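Protein LEC-6 (Caenorhabditis elegans, PDB 3VV1) is a galectin that binds galactose-containing glycans and prefers saccharides that contain fucose. Local coordinates at residues A[44-48]-A[156-160]; A[62-68]-A[141-147]; A[85-89]-A[133-137]. All coordinates share one frame; numbering follows the deposited sequence.

Contact 1. Residues A[44-48]-A[156-160]; sequences NGARL and AHVSH
R47 and S159 are joined by a reciprocal pair of backbone hydrogen bonds, R47 N to S159 O at 2.8 Å and S159 N to R47 O at 2.9 Å. Beyond this antiparallel hydrogen-bonded pair, toward N44 and H160, two waters bridge the segments. One molecule donates to G45 O and S159 O, the other to N44 O and H160 O, at the C-terminal residue. Weaker CA-H...O contacts flank the ladder, the shortest from V158 CA to R47 O at 3.2 Å. The pairing joins strands 46-54 and 151-159, neighbours in one of the two antiparallel sheets of the galectin beta-sandwich. On its other side, strand 46-54 meets strand 110-117, where G45, with its positive phi of 91°, and A46 both face S116 in a G1 beta bulge. On the face bearing R47 and S159, the serine OG stands between its backbone N and carbonyl carbon (chi1 61°), which sets it 3.6 Å from R47 CB, while the arginine runs on outward to a salt bridge between its NH1 and E113. L48 and V158 point into the sandwich as a non-hydrogen-bonded pair, their branches crossing obliquely with L48 CD1 3.8 Å from V158 CG2. V158 also packs on F24 of the second subunit. At the chain end, A46 CB lies 3.8 Å from H160 ND1, and V158 CG1 lies 3.6 Å above one face of that imidazole, offset toward its rim.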
loop_
_atom_site.group_PDB
_atom_site.type_symbol
_atom_site.label_atom_id
_atom_site.label_comp_id
_atom_site.label_asym_id
_atom_site.label_seq_id
_atom_site.Cartn_x
_atom_site.Cartn_y
_atom_site.Cartn_z
ATOM N N ASN A 44 -9.623 5.571 12.990
ATOM C CA ASN A 44 -8.549 5.314 14.001
ATOM C C ASN A 44 -7.237 6.006 13.688
ATOM O O ASN A 44 -6.137 5.469 13.847
ATOM C CB ASN A 44 -8.308 3.817 14.167
ATOM C CG ASN A 44 -9.371 3.170 15.003
ATOM O OD1 ASN A 44 -9.717 3.609 16.133
ATOM N ND2 ASN A 44 -9.884 2.118 14.498
ATOM N N GLY A 45 -7.354 7.235 13.225
ATOM C CA GLY A 45 -6.223 8.093 12.990
ATOM C C GLY A 45 -5.642 8.020 11.603
ATOM O O GLY A 45 -4.598 8.656 11.354
ATOM N N ALA A 46 -6.317 7.318 10.696
ATOM C CA ALA A 46 -5.834 7.269 9.280
ATOM C C ALA A 46 -5.659 8.684 8.717
ATOM O O ALA A 46 -6.510 9.587 9.003
ATOM C CB ALA A 46 -6.860 6.495 8.427
ATOM N N ARG A 47 -4.630 8.882 7.881
ATOM C CA ARG A 47 -4.364 10.153 7.268
ATOM C C ARG A 47 -4.192 9.937 5.770
ATOM O O ARG A 47 -3.340 9.143 5.386
ATOM C CB ARG A 47 -3.095 10.809 7.851
ATOM C CG ARG A 47 -2.695 12.112 7.170
ATOM C CD ARG A 47 -1.450 12.743 7.784
ATOM N NE ARG A 47 -1.634 13.021 9.198
ATOM C CZ ARG A 47 -1.898 14.240 9.664
ATOM N NH1 ARG A 47 -1.978 15.299 8.807
ATOM N NH2 ARG A 47 -2.089 14.376 10.953
ATOM N N LEU A 48 -4.854 10.754 4.957
ATOM C CA LEU A 48 -4.658 10.760 3.528
ATOM C C LEU A 48 -4.031 12.126 3.180
ATOM O O LEU A 48 -4.618 13.156 3.522
ATOM C CB LEU A 48 -6.043 10.670 2.832
ATOM C CG LEU A 48 -6.014 10.973 1.301
ATOM C CD1 LEU A 48 -5.174 9.920 0.543
ATOM C CD2 LEU A 48 -7.490 10.975 0.797
ATOM N N ALA A 156 -0.245 10.847 -3.725
ATOM C CA ALA A 156 -1.279 10.434 -2.775
ATOM C C ALA A 156 -0.670 9.423 -1.789
ATOM O O ALA A 156 0.020 8.478 -2.257
ATOM C CB ALA A 156 -2.451 9.820 -3.531
ATOM N N HIS A 157 -0.921 9.633 -0.471
ATOM C CA HIS A 157 -0.299 8.835 0.570
ATOM C C HIS A 157 -1.286 8.549 1.626
ATOM O O HIS A 157 -2.028 9.457 2.014
ATOM C CB HIS A 157 0.867 9.620 1.176
ATOM C CG HIS A 157 1.430 9.022 2.455
ATOM N ND1 HIS A 157 1.542 9.598 3.690
ATOM C CD2 HIS A 157 1.941 7.742 2.584
ATOM C CE1 HIS A 157 2.128 8.714 4.517
ATOM N NE2 HIS A 157 2.350 7.561 3.861
ATOM N N VAL A 158 -1.249 7.328 2.197
ATOM C CA VAL A 158 -2.105 6.982 3.332
ATOM C C VAL A 158 -1.201 6.472 4.444
ATOM O O VAL A 158 -0.291 5.627 4.218
ATOM C CB VAL A 158 -3.178 5.914 2.979
ATOM C CG1 VAL A 158 -3.777 5.241 4.232
ATOM C CG2 VAL A 158 -4.280 6.570 2.170
ATOM N N SER A 159 -1.426 6.962 5.657
ATOM C CA SER A 159 -0.804 6.291 6.803
ATOM C C SER A 159 -1.913 5.959 7.736
ATOM O O SER A 159 -2.776 6.771 7.988
ATOM C CB SER A 159 0.235 7.192 7.438
ATOM O OG SER A 159 -0.407 8.350 7.884
ATOM N N HIS A 160 -1.892 4.759 8.264
ATOM C CA HIS A 160 -2.870 4.354 9.211
ATOM C C HIS A 160 -2.356 4.600 10.587
ATOM O O HIS A 160 -3.219 4.673 11.433
ATOM C CB HIS A 160 -3.219 2.889 9.003
ATOM C CG HIS A 160 -4.089 2.655 7.776
ATOM N ND1 HIS A 160 -5.408 3.014 7.727
ATOM C CD2 HIS A 160 -3.778 2.112 6.523
ATOM C CE1 HIS A 160 -5.896 2.733 6.446
ATOM N NE2 HIS A 160 -4.888 2.160 5.752
HETATM O O HOH W 1 -3.294 6.191 13.653
HETATM O O HOH W 2 -1.966 8.093 10.564
#

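Contact 2. Residues A[62-68]-A[141-147]; sequences HINLRTP and GVHLIEI
E146 and N64 lie side by side on one face of the sheet, and the carboxylate oxygen E146 OE1 is gripped by two donors. N64 ND2 reaches it at 2.9 Å from above the carboxylate plane, while R66 NH1 closes a salt bridge at 3.0 Å on the syn lone pair. The guanidinium is turned 73° from the carboxylate but keeps OE1 in its own plane, at its edge. E146 reaches both donors because its chain is extended, chi1 at 180° placing CG beside the carbonyl carbon. The H143 ring is sandwiched: P68 CG stands 3.8 Å over the centre of one face, a CH-pi contact, and L144 CG lies over the other. R66 O accepts from both H143 N (2.7 Å) and L144 N (3.2 Å), which makes a classic beta bulge. The opposite face carries I63 beside I147 and L65 beside I145, pointing the same way, into the core, where they meet L48 and L50 of the other sheet. N64 OD1 is hydrogen-bonded to H74 ND1, and H74 NE2 holds the bound galactose, so the amide probably acts as a second-shell support for the carbohydrate-binding face of the galectin beta-sandwich.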
loop_
_atom_site.group_PDB
_atom_site.type_symbol
_atom_site.label_atom_id
_atom_site.label_comp_id
_atom_site.label_asym_id
_atom_site.label_seq_id
_atom_site.Cartn_x
_atom_site.Cartn_y
_atom_site.Cartn_z
ATOM N N HIS A 62 -13.498 16.807 -6.953
ATOM C CA HIS A 62 -13.869 16.268 -5.625
ATOM C C HIS A 62 -13.023 15.094 -5.239
ATOM O O HIS A 62 -12.412 14.435 -6.091
ATOM C CB HIS A 62 -15.386 15.923 -5.543
ATOM C CG HIS A 62 -15.809 14.867 -6.486
ATOM N ND1 HIS A 62 -16.312 15.138 -7.725
ATOM C CD2 HIS A 62 -15.764 13.484 -6.381
ATOM C CE1 HIS A 62 -16.631 13.993 -8.327
ATOM N NE2 HIS A 62 -16.282 12.980 -7.523
ATOM N N ILE A 63 -13.001 14.843 -3.908
ATOM C CA ILE A 63 -12.440 13.613 -3.343
ATOM C C ILE A 63 -13.596 12.924 -2.647
ATOM O O ILE A 63 -14.279 13.553 -1.846
ATOM C CB ILE A 63 -11.342 13.947 -2.321
ATOM C CG1 ILE A 63 -10.057 14.508 -2.961
ATOM C CG2 ILE A 63 -10.965 12.676 -1.588
ATOM C CD1 ILE A 63 -10.014 15.953 -3.220
ATOM N N ASN A 64 -13.822 11.655 -2.964
ATOM C CA ASN A 64 -14.814 10.804 -2.214
ATOM C C ASN A 64 -14.110 9.757 -1.383
ATOM O O ASN A 64 -13.238 9.047 -1.912
ATOM C CB ASN A 64 -15.759 10.080 -3.163
ATOM C CG ASN A 64 -16.746 11.007 -3.834
ATOM O OD1 ASN A 64 -17.127 12.040 -3.280
ATOM N ND2 ASN A 64 -17.120 10.671 -5.055
ATOM N N LEU A 65 -14.486 9.657 -0.100
ATOM C CA LEU A 65 -14.059 8.521 0.746
ATOM C C LEU A 65 -15.290 7.630 0.809
ATOM O O LEU A 65 -16.315 8.039 1.402
ATOM C CB LEU A 65 -13.641 9.025 2.135
ATOM C CG LEU A 65 -12.615 10.151 2.182
ATOM C CD1 LEU A 65 -12.327 10.587 3.632
ATOM C CD2 LEU A 65 -11.322 9.787 1.445
ATOM N N ARG A 66 -15.245 6.505 0.116
ATOM C CA ARG A 66 -16.468 5.698 -0.168
ATOM C C ARG A 66 -16.376 4.379 0.592
ATOM O O ARG A 66 -15.301 3.744 0.590
ATOM C CB ARG A 66 -16.561 5.267 -1.668
ATOM C CG ARG A 66 -16.673 6.445 -2.576
ATOM C CD ARG A 66 -16.832 5.936 -3.998
ATOM N NE ARG A 66 -18.212 5.675 -4.032
ATOM C CZ ARG A 66 -19.121 6.310 -4.779
ATOM N NH1 ARG A 66 -18.823 7.275 -5.640
ATOM N NH2 ARG A 66 -20.345 5.954 -4.614
ATOM N N THR A 67 -17.496 3.922 1.132
ATOM C CA THR A 67 -17.643 2.512 1.553
ATOM C C THR A 67 -18.301 1.754 0.368
ATOM O O THR A 67 -18.679 2.396 -0.643
ATOM C CB THR A 67 -18.543 2.370 2.788
ATOM O OG1 THR A 67 -19.921 2.513 2.390
ATOM C CG2 THR A 67 -18.250 3.415 3.815
ATOM N N PRO A 68 -18.486 0.441 0.477
ATOM C CA PRO A 68 -19.178 -0.254 -0.626
ATOM C C PRO A 68 -20.612 0.267 -0.818
ATOM O O PRO A 68 -21.155 0.110 -1.908
ATOM C CB PRO A 68 -19.163 -1.729 -0.177
ATOM C CG PRO A 68 -17.884 -1.808 0.655
ATOM C CD PRO A 68 -17.878 -0.513 1.430
ATOM N N GLY A 141 -15.643 1.709 7.426
ATOM C CA GLY A 141 -16.092 0.909 6.274
ATOM C C GLY A 141 -15.553 1.427 4.953
ATOM O O GLY A 141 -15.797 0.806 3.922
ATOM N N VAL A 142 -14.798 2.526 4.962
ATOM C CA VAL A 142 -14.272 3.080 3.715
ATOM C C VAL A 142 -13.397 2.054 3.034
ATOM O O VAL A 142 -12.536 1.404 3.675
ATOM C CB VAL A 142 -13.531 4.399 3.977
ATOM C CG1 VAL A 142 -12.695 4.834 2.765
ATOM C CG2 VAL A 142 -14.549 5.478 4.309
ATOM N N HIS A 143 -13.614 1.887 1.711
ATOM C CA HIS A 143 -12.806 0.906 0.938
ATOM C C HIS A 143 -12.201 1.507 -0.304
ATOM O O HIS A 143 -11.391 0.851 -0.948
ATOM C CB HIS A 143 -13.610 -0.347 0.584
ATOM C CG HIS A 143 -14.525 -0.202 -0.613
ATOM N ND1 HIS A 143 -14.778 -1.098 -1.634
ATOM C CD2 HIS A 143 -15.367 0.834 -0.799
ATOM C CE1 HIS A 143 -15.691 -0.531 -2.452
ATOM N NE2 HIS A 143 -16.047 0.647 -1.957
ATOM N N LEU A 144 -12.546 2.764 -0.624
ATOM C CA LEU A 144 -12.038 3.371 -1.865
ATOM C C LEU A 144 -11.890 4.872 -1.695
ATOM O O LEU A 144 -12.761 5.534 -1.075
ATOM C CB LEU A 144 -13.062 3.144 -3.018
ATOM C CG LEU A 144 -13.108 1.833 -3.722
ATOM C CD1 LEU A 144 -14.342 1.846 -4.627
ATOM C CD2 LEU A 144 -11.756 1.758 -4.474
ATOM N N ILE A 145 -10.774 5.400 -2.210
ATOM C CA ILE A 145 -10.551 6.823 -2.308
ATOM C C ILE A 145 -10.680 7.185 -3.799
ATOM O O ILE A 145 -9.946 6.639 -4.641
ATOM C CB ILE A 145 -9.174 7.181 -1.726
ATOM C CG1 ILE A 145 -9.188 6.908 -0.186
ATOM C CG2 ILE A 145 -8.792 8.653 -2.017
ATOM C CD1 ILE A 145 -7.800 6.837 0.346
ATOM N N GLU A 146 -11.637 8.077 -4.105
ATOM C CA GLU A 146 -11.863 8.503 -5.506
ATOM C C GLU A 146 -11.537 9.979 -5.675
ATOM O O GLU A 146 -11.973 10.792 -4.857
ATOM C CB GLU A 146 -13.333 8.216 -5.841
ATOM C CG GLU A 146 -13.841 8.561 -7.217
ATOM C CD GLU A 146 -15.295 8.093 -7.334
ATOM O OE1 GLU A 146 -16.082 8.356 -6.374
ATOM O OE2 GLU A 146 -15.656 7.442 -8.368
ATOM N N ILE A 147 -10.804 10.333 -6.718
ATOM C CA ILE A 147 -10.462 11.735 -6.969
ATOM C C ILE A 147 -10.879 11.997 -8.421
ATOM O O ILE A 147 -10.449 11.286 -9.351
ATOM C CB ILE A 147 -8.950 11.994 -6.783
ATOM C CG1 ILE A 147 -8.546 11.579 -5.338
ATOM C CG2 ILE A 147 -8.694 13.527 -7.020
ATOM C CD1 ILE A 147 -7.053 11.613 -5.112
#

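Contact 3. Residues A[85-89]-A[133-137]; sequences VNNST and FVERT. With GAL (beta-D-galactopyranose), chain C.
R136 NH1 donates to S88 OG at 2.9 Å and, in a longer and more bent bond, to N87 OD1 at 3.2 Å, both at the edge of the guanidinium and near its plane. The bonds tie the carbohydrate-binding sheet of the galectin sandwich, through strand 83-90, to the turn that leaves strand 128-134, an edge strand of the other sheet. The N87 amide and the guanidinium stand almost perpendicular, 89° apart, and while OD1 faces the arginine the opposite end of the amide is directed at the sugar. There N87 ND2 gives a nearly straight hydrogen bond (173°) to galactose O6 at 2.9 Å. OD1 also receives a weak bond from S88 N, and ND2 is shared with Q95 O, together probably fixing the amide's rotation. E97, H74 and R78 complete the polar grip on the galactose. S88 OG has a second partner in Q95 OE1, and R136 NH2 bonds to S96 O, so the arginine also holds the loop between strands 93-94 and 98-100. R136 bends at an unusual chi2 of 119°, which brings its guanidinium face against F133 CE1, 3.8 Å above the plane and over its centre; the phenyl is inclined. The same ring meets N86 CB obliquely through CD1, at 3.8 Å, and turns its edge to S88 CB. Between T89 and T137, a water donates to T89 O at 2.8 Å and accepts from T137 OG1 at 2.6 Å.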
loop_
_atom_site.group_PDB
_atom_site.type_symbol
_atom_site.label_atom_id
_atom_site.label_comp_id
_atom_site.label_asym_id
_atom_site.label_seq_id
_atom_site.Cartn_x
_atom_site.Cartn_y
_atom_site.Cartn_z
ATOM N N VAL A 85 -17.911 22.354 -0.791
ATOM C CA VAL A 85 -19.130 21.733 -0.252
ATOM C C VAL A 85 -18.736 20.356 0.245
ATOM O O VAL A 85 -18.151 19.593 -0.531
ATOM C CB VAL A 85 -20.221 21.602 -1.317
ATOM C CG1 VAL A 85 -21.402 20.782 -0.764
ATOM C CG2 VAL A 85 -20.678 23.026 -1.695
ATOM N N ASN A 86 -18.987 20.047 1.511
ATOM C CA ASN A 86 -18.826 18.694 2.001
ATOM C C ASN A 86 -20.193 18.054 2.197
ATOM O O ASN A 86 -21.152 18.688 2.638
ATOM C CB ASN A 86 -18.168 18.721 3.380
ATOM C CG ASN A 86 -16.687 19.072 3.323
ATOM O OD1 ASN A 86 -16.040 18.856 2.312
ATOM N ND2 ASN A 86 -16.137 19.550 4.437
ATOM N N ASN A 87 -20.297 16.801 1.802
ATOM C CA ASN A 87 -21.535 16.076 2.068
ATOM C C ASN A 87 -21.237 14.596 2.100
ATOM O O ASN A 87 -20.067 14.162 2.091
ATOM C CB ASN A 87 -22.585 16.369 0.944
ATOM C CG ASN A 87 -24.029 16.232 1.389
ATOM O OD1 ASN A 87 -24.289 15.679 2.447
ATOM N ND2 ASN A 87 -24.961 16.697 0.575
ATOM N N SER A 88 -22.295 13.810 2.182
ATOM C CA SER A 88 -22.169 12.354 2.296
ATOM C C SER A 88 -23.480 11.760 1.814
ATOM O O SER A 88 -24.489 12.496 1.657
ATOM C CB SER A 88 -22.048 11.973 3.790
ATOM O OG SER A 88 -23.111 12.548 4.592
ATOM N N THR A 89 -23.482 10.449 1.593
ATOM C CA THR A 89 -24.723 9.777 1.284
ATOM C C THR A 89 -25.058 8.708 2.321
ATOM O O THR A 89 -24.173 8.160 2.999
ATOM C CB THR A 89 -24.739 9.105 -0.110
ATOM O OG1 THR A 89 -23.853 7.979 -0.166
ATOM C CG2 THR A 89 -24.401 10.106 -1.219
ATOM N N PHE A 133 -15.290 17.702 9.421
ATOM C CA PHE A 133 -16.528 17.104 8.940
ATOM C C PHE A 133 -16.883 16.030 9.961
ATOM O O PHE A 133 -16.110 15.112 10.195
ATOM C CB PHE A 133 -16.305 16.459 7.558
ATOM C CG PHE A 133 -17.539 15.822 7.000
ATOM C CD1 PHE A 133 -18.566 16.609 6.543
ATOM C CD2 PHE A 133 -17.671 14.427 6.979
ATOM C CE1 PHE A 133 -19.719 16.014 6.008
ATOM C CE2 PHE A 133 -18.803 13.831 6.447
ATOM C CZ PHE A 133 -19.845 14.630 5.974
ATOM N N VAL A 134 -18.060 16.109 10.545
ATOM C CA VAL A 134 -18.498 15.086 11.502
ATOM C C VAL A 134 -19.178 13.985 10.693
ATOM O O VAL A 134 -20.261 14.237 10.080
ATOM C CB VAL A 134 -19.461 15.718 12.531
ATOM C CG1 VAL A 134 -20.077 14.627 13.412
ATOM C CG2 VAL A 134 -18.753 16.786 13.382
ATOM N N GLU A 135 -18.573 12.808 10.628
ATOM C CA GLU A 135 -19.097 11.773 9.722
ATOM C C GLU A 135 -20.505 11.294 10.178
ATOM O O GLU A 135 -20.890 11.358 11.376
ATOM C CB GLU A 135 -18.114 10.578 9.573
ATOM C CG GLU A 135 -18.057 9.703 10.834
ATOM C CD GLU A 135 -16.858 8.777 10.840
ATOM O OE1 GLU A 135 -15.786 9.173 10.354
ATOM O OE2 GLU A 135 -16.982 7.651 11.385
ATOM N N ARG A 136 -21.283 10.883 9.192
ATOM C CA ARG A 136 -22.660 10.462 9.410
ATOM C C ARG A 136 -22.851 8.955 9.248
ATOM O O ARG A 136 -23.916 8.432 9.562
ATOM C CB ARG A 136 -23.533 11.250 8.404
ATOM C CG ARG A 136 -23.620 12.738 8.665
ATOM C CD ARG A 136 -23.067 13.503 7.514
ATOM N NE ARG A 136 -23.156 14.929 7.724
ATOM C CZ ARG A 136 -23.423 15.781 6.718
ATOM N NH1 ARG A 136 -23.640 15.258 5.516
ATOM N NH2 ARG A 136 -23.476 17.115 6.925
ATOM N N THR A 137 -21.793 8.275 8.776
ATOM C CA THR A 137 -21.718 6.809 8.535
ATOM C C THR A 137 -20.273 6.435 8.931
ATOM O O THR A 137 -19.389 7.258 8.734
ATOM C CB THR A 137 -21.981 6.532 7.032
ATOM O OG1 THR A 137 -23.338 6.951 6.750
ATOM C CG2 THR A 137 -21.918 5.077 6.790
HETATM C C1 GAL C . -24.848 18.445 -5.940
HETATM C C2 GAL C . -23.787 18.029 -7.004
HETATM C C3 GAL C . -23.158 16.742 -6.623
HETATM C C4 GAL C . -22.620 16.842 -5.187
HETATM C C5 GAL C . -23.758 17.304 -4.264
HETATM C C6 GAL C . -23.284 17.408 -2.795
HETATM O O2 GAL C . -24.441 17.891 -8.246
HETATM O O3 GAL C . -22.026 16.479 -7.498
HETATM O O4 GAL C . -21.516 17.775 -5.140
HETATM O O5 GAL C . -24.224 18.545 -4.658
HETATM O O6 GAL C . -24.389 17.846 -1.982
HETATM O O HOH W 3 -23.278 9.233 5.441
#

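Along the chain the three contacts open in order and close in reverse, each enclosed by the one before. Segment 44-48 comes first, then 62-68 and 85-89; contact 3 closes at 133-137, contact 2 at 141-147 and contact 1 at the C terminus. Contact 1 belongs to one sheet of the sandwich and contact 2 to the sheet that carries the sugar, and their inner faces touch where L48 packs on I145 and L65. Contact 3 bridges the two sheets further along, its centre about 12 Å from that of contact 2 and about 18 Å from that of contact 1, on the galactose side of the domain.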